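Local atomic coordinates of mandelate racemase/muconate lactonizing enzyme (Polaromonas sp., PDB entry 3CB3), a protein that probably acts on acid sugars such as L-glucarate as a magnesium-dependent enolase-superfamily enzyme related to mandelate racemase. Residues I181-G186 with V208-D213; N234-E239 with A282-P287. All blocks are in the same frame, centred on the assembly; numbering follows the deposited sequence.

Contact 1. Residues I181-G186 with V208-D213. With MG (magnesium ion), chain E; LGT (L-glucaric acid), chain G.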
ATOM      1  N   ILE A 181      -5.553   8.485  30.603  1.00 17.72           N
ATOM      2  CA  ILE A 181      -5.614   9.677  29.770  1.00 18.55           C
ATOM      3  C   ILE A 181      -4.374   9.771  28.880  1.00 17.17           C
ATOM      4  O   ILE A 181      -3.253   9.604  29.356  1.00 17.00           O
ATOM      5  CB  ILE A 181      -5.674  10.966  30.636  1.00 18.20           C
ATOM      6  CG1 ILE A 181      -6.893  10.925  31.569  1.00 19.16           C
ATOM      7  CG2 ILE A 181      -5.735  12.189  29.733  1.00 20.17           C
ATOM      8  CD1 ILE A 181      -8.245  11.002  30.853  1.00 19.30           C
ATOM      9  N   LYS A 182      -4.581  10.017  27.590  1.00 18.58           N
ATOM     10  CA  LYS A 182      -3.456  10.176  26.663  1.00 18.71           C
ATOM     11  C   LYS A 182      -3.370  11.659  26.314  1.00 17.80           C
ATOM     12  O   LYS A 182      -4.352  12.266  25.872  1.00 16.79           O
ATOM     13  CB  LYS A 182      -3.653   9.358  25.384  1.00 18.27           C
ATOM     14  CG  LYS A 182      -2.398   9.327  24.508  1.00 19.49           C
ATOM     15  CD  LYS A 182      -2.428   8.202  23.469  1.00 20.79           C
ATOM     16  CE  LYS A 182      -3.381   8.506  22.327  1.00 21.12           C
ATOM     17  NZ  LYS A 182      -3.514   7.317  21.427  1.00 23.87           N
ATOM     18  N   LEU A 183      -2.193  12.233  26.517  1.00 19.38           N
ATOM     19  CA  LEU A 183      -1.978  13.655  26.252  1.00 20.02           C
ATOM     20  C   LEU A 183      -1.101  13.875  25.026  1.00 20.41           C
ATOM     21  O   LEU A 183      -0.070  13.223  24.859  1.00 15.71           O
ATOM     22  CB  LEU A 183      -1.306  14.306  27.456  1.00 19.40           C
ATOM     23  CG  LEU A 183      -2.017  14.134  28.804  1.00 22.22           C
ATOM     24  CD1 LEU A 183      -1.051  14.498  29.928  1.00 22.22           C
ATOM     25  CD2 LEU A 183      -3.281  14.991  28.844  1.00 19.63           C
ATOM     26  N   LYS A 184      -1.512  14.805  24.175  1.00 19.68           N
ATOM     27  CA  LYS A 184      -0.728  15.099  22.996  1.00 21.24           C
ATOM     28  C   LYS A 184       0.462  15.979  23.359  1.00 20.98           C
ATOM     29  O   LYS A 184       0.336  16.931  24.131  1.00 21.61           O
ATOM     30  CB  LYS A 184      -1.605  15.775  21.941  1.00 23.26           C
ATOM     31  CG  LYS A 184      -2.570  14.809  21.277  1.00 25.49           C
ATOM     32  CD  LYS A 184      -3.468  15.500  20.283  1.00 28.57           C
ATOM     33  CE  LYS A 184      -4.268  14.478  19.502  1.00 32.88           C
ATOM     34  NZ  LYS A 184      -3.379  13.538  18.762  1.00 34.17           N
ATOM     35  N   VAL A 185       1.625  15.623  22.831  1.00 19.93           N
ATOM     36  CA  VAL A 185       2.852  16.379  23.056  1.00 18.51           C
ATOM     37  C   VAL A 185       3.527  16.505  21.695  1.00 19.87           C
ATOM     38  O   VAL A 185       2.976  16.076  20.683  1.00 20.18           O
ATOM     39  CB  VAL A 185       3.822  15.653  24.036  1.00 18.47           C
ATOM     40  CG1 VAL A 185       3.218  15.590  25.448  1.00 16.29           C
ATOM     41  CG2 VAL A 185       4.131  14.248  23.520  1.00 17.27           C
ATOM     42  N   GLY A 186       4.709  17.102  21.660  1.00 23.06           N
ATOM     43  CA  GLY A 186       5.407  17.236  20.392  1.00 26.36           C
ATOM     44  C   GLY A 186       5.563  18.643  19.849  1.00 27.77           C
ATOM     45  O   GLY A 186       6.046  18.816  18.734  1.00 28.09           O
ATOM     46  N   VAL A 208      -3.976   7.771  38.392  1.00 27.97           N
ATOM     47  CA  VAL A 208      -4.519   7.759  37.035  1.00 25.07           C
ATOM     48  C   VAL A 208      -3.424   7.552  35.984  1.00 23.46           C
ATOM     49  O   VAL A 208      -2.524   8.380  35.830  1.00 22.33           O
ATOM     50  CB  VAL A 208      -5.289   9.054  36.717  1.00 25.54           C
ATOM     51  CG1 VAL A 208      -5.856   8.991  35.295  1.00 24.47           C
ATOM     52  CG2 VAL A 208      -6.418   9.241  37.722  1.00 25.57           C
ATOM     53  N   PRO A 209      -3.493   6.432  35.247  1.00 20.70           N
ATOM     54  CA  PRO A 209      -2.486   6.150  34.216  1.00 21.02           C
ATOM     55  C   PRO A 209      -2.471   7.255  33.165  1.00 20.03           C
ATOM     56  O   PRO A 209      -3.522   7.751  32.768  1.00 20.57           O
ATOM     57  CB  PRO A 209      -2.951   4.816  33.621  1.00 19.36           C
ATOM     58  CG  PRO A 209      -3.756   4.184  34.761  1.00 22.14           C
ATOM     59  CD  PRO A 209      -4.527   5.384  35.270  1.00 19.71           C
ATOM     60  N   LEU A 210      -1.277   7.628  32.721  1.00 19.61           N
ATOM     61  CA  LEU A 210      -1.121   8.656  31.703  1.00 19.98           C
ATOM     62  C   LEU A 210      -0.200   8.181  30.588  1.00 18.31           C
ATOM     63  O   LEU A 210       0.790   7.490  30.837  1.00 17.65           O
ATOM     64  CB  LEU A 210      -0.515   9.931  32.298  1.00 20.62           C
ATOM     65  CG  LEU A 210      -1.342  10.740  33.289  1.00 23.62           C
ATOM     66  CD1 LEU A 210      -0.500  11.918  33.798  1.00 25.16           C
ATOM     67  CD2 LEU A 210      -2.610  11.238  32.602  1.00 21.96           C
ATOM     68  N   MET A 211      -0.535   8.567  29.365  1.00 18.96           N
ATOM     69  CA  MET A 211       0.275   8.240  28.194  1.00 20.53           C
ATOM     70  C   MET A 211       0.403   9.533  27.393  1.00 19.20           C
ATOM     71  O   MET A 211      -0.395  10.453  27.575  1.00 18.04           O
ATOM     72  CB  MET A 211      -0.420   7.188  27.318  1.00 22.03           C
ATOM     73  CG  MET A 211      -0.851   5.937  28.043  1.00 26.84           C
ATOM     74  SD  MET A 211      -2.540   6.059  28.692  1.00 30.37           S
ATOM     75  CE  MET A 211      -3.141   4.375  28.258  1.00 29.96           C
ATOM     76  N   VAL A 212       1.408   9.615  26.528  1.00 17.23           N
ATOM     77  CA  VAL A 212       1.566  10.799  25.687  1.00 18.12           C
ATOM     78  C   VAL A 212       1.699  10.342  24.241  1.00 19.99           C
ATOM     79  O   VAL A 212       2.191   9.233  23.966  1.00 16.72           O
ATOM     80  CB  VAL A 212       2.821  11.636  26.054  1.00 16.06           C
ATOM     81  CG1 VAL A 212       2.739  12.105  27.503  1.00 13.40           C
ATOM     82  CG2 VAL A 212       4.082  10.826  25.800  1.00 12.55           C
ATOM     83  N   ASP A 213       1.234  11.188  23.328  1.00 18.87           N
ATOM     84  CA  ASP A 213       1.313  10.902  21.898  1.00 17.47           C
ATOM     85  C   ASP A 213       2.029  12.093  21.245  1.00 17.49           C
ATOM     86  O   ASP A 213       1.535  13.217  21.286  1.00 16.81           O
ATOM     87  CB  ASP A 213      -0.084  10.757  21.306  1.00 15.17           C
ATOM     88  CG  ASP A 213      -0.068  10.150  19.910  1.00 18.11           C
ATOM     89  OD1 ASP A 213       0.934  10.330  19.178  1.00 17.66           O
ATOM     90  OD2 ASP A 213      -1.072   9.502  19.541  1.00 17.63           O
TER
HETATM   91 MG    MG E 501      -1.544   8.184  17.983  1.00 23.84          MG
HETATM   92  O1A LGT G 601      -3.459   7.750  18.601  1.00 32.23           O
HETATM   93  C1  LGT G 601      -4.353   8.407  18.030  1.00 35.15           C
HETATM   94  O1B LGT G 601      -5.578   8.139  18.084  1.00 35.40           O
HETATM   95  C2  LGT G 601      -3.937   9.655  17.190  1.00 36.20           C
HETATM   96  O2  LGT G 601      -2.578   9.503  16.735  1.00 33.57           O
HETATM   97  C3  LGT G 601      -4.871   9.884  15.985  1.00 38.54           C
HETATM   98  O3  LGT G 601      -4.844   8.717  15.170  1.00 39.07           O
HETATM   99  C4  LGT G 601      -4.509  11.124  15.095  1.00 40.54           C
HETATM  100  O4  LGT G 601      -4.086  10.720  13.783  1.00 41.55           O
HETATM  101  C5  LGT G 601      -5.654  12.154  14.903  1.00 42.91           C
HETATM  102  O5  LGT G 601      -6.806  11.494  14.350  1.00 43.25           O
HETATM  103  C6  LGT G 601      -6.034  12.847  16.232  1.00 44.46           C
HETATM  104  O6A LGT G 601      -5.262  13.756  16.619  1.00 46.95           O
HETATM  105  O6B LGT G 601      -7.059  12.468  16.844  1.00 45.68           O
HETATM  106  O   HOH W   1      -3.054  11.372  19.887  1.00 42.17           O
HETATM  107  O   HOH W   2       0.263   8.852  17.521  1.00 20.56           O

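Contact 2. Residues N234-E239 with A282-P287. With MG (magnesium ion), chain E.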
ATOM      1  N   ASN A 234       6.798   7.821  34.747  1.00 24.23           N
ATOM      2  CA  ASN A 234       6.197   6.491  34.724  1.00 23.99           C
ATOM      3  C   ASN A 234       4.933   6.467  33.876  1.00 23.57           C
ATOM      4  O   ASN A 234       3.876   6.020  34.332  1.00 22.44           O
ATOM      5  CB  ASN A 234       5.846   6.018  36.139  1.00 28.72           C
ATOM      6  CG  ASN A 234       7.069   5.686  36.966  1.00 31.44           C
ATOM      7  OD1 ASN A 234       8.069   5.178  36.452  1.00 33.36           O
ATOM      8  ND2 ASN A 234       6.988   5.954  38.263  1.00 34.11           N
ATOM      9  N   LEU A 235       5.035   6.961  32.647  1.00 20.06           N
ATOM     10  CA  LEU A 235       3.897   6.967  31.741  1.00 19.86           C
ATOM     11  C   LEU A 235       3.648   5.523  31.292  1.00 18.37           C
ATOM     12  O   LEU A 235       4.555   4.693  31.356  1.00 18.29           O
ATOM     13  CB  LEU A 235       4.207   7.843  30.521  1.00 20.10           C
ATOM     14  CG  LEU A 235       4.509   9.325  30.795  1.00 21.26           C
ATOM     15  CD1 LEU A 235       5.057   9.986  29.531  1.00 19.73           C
ATOM     16  CD2 LEU A 235       3.241  10.024  31.260  1.00 20.21           C
ATOM     17  N   VAL A 236       2.425   5.219  30.864  1.00 18.56           N
ATOM     18  CA  VAL A 236       2.126   3.872  30.379  1.00 19.14           C
ATOM     19  C   VAL A 236       2.944   3.706  29.085  1.00 18.85           C
ATOM     20  O   VAL A 236       3.538   2.656  28.840  1.00 18.95           O
ATOM     21  CB  VAL A 236       0.622   3.686  30.084  1.00 19.68           C
ATOM     22  CG1 VAL A 236       0.361   2.263  29.586  1.00 18.99           C
ATOM     23  CG2 VAL A 236      -0.195   3.966  31.342  1.00 19.65           C
ATOM     24  N   TRP A 237       2.983   4.758  28.270  1.00 16.42           N
ATOM     25  CA  TRP A 237       3.781   4.735  27.045  1.00 16.49           C
ATOM     26  C   TRP A 237       3.956   6.099  26.389  1.00 15.69           C
ATOM     27  O   TRP A 237       3.203   7.032  26.647  1.00 15.16           O
ATOM     28  CB  TRP A 237       3.189   3.760  26.012  1.00 13.39           C
ATOM     29  CG  TRP A 237       1.882   4.195  25.381  1.00 12.70           C
ATOM     30  CD1 TRP A 237       1.660   5.311  24.633  1.00 15.87           C
ATOM     31  CD2 TRP A 237       0.635   3.485  25.414  1.00 14.79           C
ATOM     32  NE1 TRP A 237       0.356   5.345  24.196  1.00 15.51           N
ATOM     33  CE2 TRP A 237      -0.296   4.236  24.661  1.00 14.13           C
ATOM     34  CE3 TRP A 237       0.216   2.289  26.006  1.00 13.52           C
ATOM     35  CZ2 TRP A 237      -1.624   3.829  24.483  1.00 16.77           C
ATOM     36  CZ3 TRP A 237      -1.107   1.883  25.829  1.00 13.67           C
ATOM     37  CH2 TRP A 237      -2.009   2.652  25.073  1.00 14.97           C
ATOM     38  N   ILE A 238       4.974   6.188  25.540  1.00 16.98           N
ATOM     39  CA  ILE A 238       5.267   7.379  24.758  1.00 15.28           C
ATOM     40  C   ILE A 238       5.013   6.873  23.339  1.00 15.67           C
ATOM     41  O   ILE A 238       5.741   6.012  22.843  1.00 14.15           O
ATOM     42  CB  ILE A 238       6.740   7.815  24.903  1.00 17.64           C
ATOM     43  CG1 ILE A 238       7.001   8.318  26.323  1.00 17.00           C
ATOM     44  CG2 ILE A 238       7.064   8.911  23.887  1.00 16.34           C
ATOM     45  CD1 ILE A 238       8.465   8.563  26.623  1.00 18.07           C
ATOM     46  N   GLU A 239       3.965   7.406  22.715  1.00 14.60           N
ATOM     47  CA  GLU A 239       3.523   7.010  21.385  1.00 16.51           C
ATOM     48  C   GLU A 239       4.050   7.846  20.214  1.00 18.15           C
ATOM     49  O   GLU A 239       4.122   9.078  20.286  1.00 17.90           O
ATOM     50  CB  GLU A 239       1.998   7.026  21.367  1.00 16.20           C
ATOM     51  CG  GLU A 239       1.353   6.635  20.073  1.00 18.00           C
ATOM     52  CD  GLU A 239      -0.149   6.598  20.193  1.00 19.79           C
ATOM     53  OE1 GLU A 239      -0.644   6.404  21.324  1.00 21.88           O
ATOM     54  OE2 GLU A 239      -0.840   6.738  19.163  1.00 21.87           O
ATOM     55  N   ALA A 282       9.013  -1.515  19.076  1.00 19.61           N
ATOM     56  CA  ALA A 282       7.879  -1.101  19.892  1.00 20.79           C
ATOM     57  C   ALA A 282       7.533  -2.075  21.002  1.00 20.74           C
ATOM     58  O   ALA A 282       7.508  -3.279  20.794  1.00 23.68           O
ATOM     59  CB  ALA A 282       6.657  -0.877  19.005  1.00 20.20           C
ATOM     60  N   ASP A 283       7.263  -1.528  22.181  1.00 19.63           N
ATOM     61  CA  ASP A 283       6.886  -2.313  23.350  1.00 19.26           C
ATOM     62  C   ASP A 283       5.399  -2.595  23.223  1.00 17.09           C
ATOM     63  O   ASP A 283       4.938  -3.693  23.522  1.00 20.00           O
ATOM     64  CB  ASP A 283       7.183  -1.512  24.614  1.00 20.77           C
ATOM     65  CG  ASP A 283       8.654  -1.213  24.765  1.00 23.35           C
ATOM     66  OD1 ASP A 283       9.418  -2.143  25.113  1.00 24.89           O
ATOM     67  OD2 ASP A 283       9.050  -0.057  24.516  1.00 20.64           O
ATOM     68  N   TYR A 284       4.664  -1.585  22.773  1.00 17.51           N
ATOM     69  CA  TYR A 284       3.227  -1.673  22.529  1.00 18.00           C
ATOM     70  C   TYR A 284       3.017  -1.517  21.029  1.00 18.88           C
ATOM     71  O   TYR A 284       3.391  -0.499  20.452  1.00 19.76           O
ATOM     72  CB  TYR A 284       2.475  -0.546  23.232  1.00 18.15           C
ATOM     73  CG  TYR A 284       2.144  -0.824  24.673  1.00 17.85           C
ATOM     74  CD1 TYR A 284       1.008  -1.559  25.015  1.00 18.33           C
ATOM     75  CD2 TYR A 284       2.958  -0.350  25.696  1.00 17.45           C
ATOM     76  CE1 TYR A 284       0.690  -1.807  26.346  1.00 19.13           C
ATOM     77  CE2 TYR A 284       2.652  -0.595  27.027  1.00 20.08           C
ATOM     78  CZ  TYR A 284       1.514  -1.322  27.341  1.00 20.10           C
ATOM     79  OH  TYR A 284       1.191  -1.531  28.657  1.00 27.13           O
ATOM     80  N   LEU A 285       2.434  -2.528  20.398  1.00 17.46           N
ATOM     81  CA  LEU A 285       2.168  -2.473  18.970  1.00 18.45           C
ATOM     82  C   LEU A 285       0.772  -1.904  18.840  1.00 18.43           C
ATOM     83  O   LEU A 285      -0.144  -2.320  19.568  1.00 20.76           O
ATOM     84  CB  LEU A 285       2.217  -3.879  18.359  1.00 21.15           C
ATOM     85  CG  LEU A 285       2.347  -3.890  16.837  1.00 24.21           C
ATOM     86  CD1 LEU A 285       3.733  -3.367  16.458  1.00 23.71           C
ATOM     87  CD2 LEU A 285       2.150  -5.304  16.302  1.00 23.48           C
ATOM     88  N   MET A 286       0.591  -0.970  17.915  1.00 17.27           N
ATOM     89  CA  MET A 286      -0.711  -0.346  17.740  1.00 17.74           C
ATOM     90  C   MET A 286      -1.330  -0.539  16.365  1.00 18.39           C
ATOM     91  O   MET A 286      -1.527   0.417  15.611  1.00 17.65           O
ATOM     92  CB  MET A 286      -0.616   1.147  18.056  1.00 18.92           C
ATOM     93  CG  MET A 286      -0.063   1.445  19.439  1.00 19.64           C
ATOM     94  SD  MET A 286      -0.100   3.223  19.779  1.00 23.31           S
ATOM     95  CE  MET A 286      -1.822   3.406  20.398  1.00 23.26           C
ATOM     96  N   PRO A 287      -1.653  -1.791  16.019  1.00 19.17           N
ATOM     97  CA  PRO A 287      -2.259  -2.071  14.721  1.00 18.91           C
ATOM     98  C   PRO A 287      -3.691  -1.547  14.648  1.00 19.85           C
ATOM     99  O   PRO A 287      -4.391  -1.452  15.662  1.00 18.94           O
ATOM    100  CB  PRO A 287      -2.195  -3.591  14.639  1.00 18.97           C
ATOM    101  CG  PRO A 287      -2.338  -3.997  16.078  1.00 19.18           C
ATOM    102  CD  PRO A 287      -1.405  -3.039  16.761  1.00 18.59           C
TER
HETATM  103 MG    MG E 501      -1.544   8.184  17.983  1.00 23.84          MG
HETATM  104  O   HOH W   2       0.263   8.852  17.521  1.00 20.56           O

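Contact 1. Residues I181-G186 with V208-D213
Strands 181-184 and 210-213 run parallel, their axes inclined by 30°, with I181 facing L210 and K184 facing D213. Five backbone hydrogen bonds join them, from I181 N to P209 O at the entry to V185 N with D213 O at the exit. The shortest is L183 N to M211 O at 2.7 Å; the last is nearly straight at its hydrogen but meets the carbonyl of D213 from above its plane. On the face carrying I181, L183, L210 and V212 the contacts between the two strands are apolar: CD2 of L210 reaches back to I181 CB at 3.7 Å, and just past the strand V185 CG2 rests on V212 CB at 3.9 Å. Helices 163-175 and 190-204 close over this side, the second being the crossover of a right-handed beta-alpha-beta unit in the barrel of the enolase superfamily. The other face, with K182, K184 and D213, looks into the barrel. The two lysines form a Lys-X-Lys motif as in mandelate racemase, where the second lysine is a proton-transfer base and the first meets the substrate carboxylate, consistent with their placement here. K182 leaves with CG anti to its backbone N (chi1 -171°) and bends at chi3, which takes CE across the D213 side chain, close to OD2, and NZ to O1A of L-glucarate at 2.9 Å; NZ is also salt-bridged to E335 and E239. K184 runs extended to CE and turns at its last torsion (chi4 -60°), bringing NZ to O6A of the far carboxylate at 2.9 Å. Water 1 spans K184 NZ and D213 OD2, donating to the carboxylate over 2.7 Å. OD2 also binds the magnesium ion at 2.1 Å, while OD1 accepts a hydrogen bond from N215 N, fixing the rotation of the carboxylate.

Contact 2. Residues N234-E239 with A282-P287
W237 pushes the CE3 edge of its indole against Y284, CE3 standing 3.7 Å above the centre of the phenol face. The pair is edge-to-face but tilted, with planes at 54° and the centroid of the six-membered ring 4.9 Å from that of Y284. V236 O comes obliquely to CE2 of the same phenol, and V236 CG1 lies 4.0 Å from the OH, crossing the tyrosine at about a right angle. Strand 261-263 runs between the two segments in the parallel barrel sheet, and its small A262 touches W237, Y284 and M286, so the large side chains meet across it. With Y284 replaced by an alanine, the CE3 edge of the indole is likely to lose the face it leans on. M286 fills the angle between indole and carboxylate: its chain bends at chi3 (85°), bringing CE to 4.1 Å from W237 CZ2 and 3.4 Å from E239 OE1, with SD in an oblique Met-aromatic contact with the five-membered ring of W237. E239 extends straight to the magnesium ion through OE2 at 2.0 Å; its OE1, also paired with K182, receives W237 NE1 on the anti lone pair through a long, bent bond (3.2 Å), the oxygen tilted out of the indole plane.

Contact 1 and contact 2 adjoin in one barrel sheet, where strands 210-213 and 238-239 are neighbours; their centres lie 11 Å apart. L210 O and V236 N, 2.8 Å apart, probably form a hydrogen bond between them, and M211 CG packs on V236 CB at 3.4 Å. At the strand ends both supply the same magnesium ion: D213 OD2 and E239 OE2 sit only 2.8 Å apart, a closeness of like charges that the cation probably offsets. E265, water 2 and two oxygens of L-glucarate, O1A and O2, complete six ligands. Both contacts thus lie at the same end of the barrel, around one magnesium ion and one ligand.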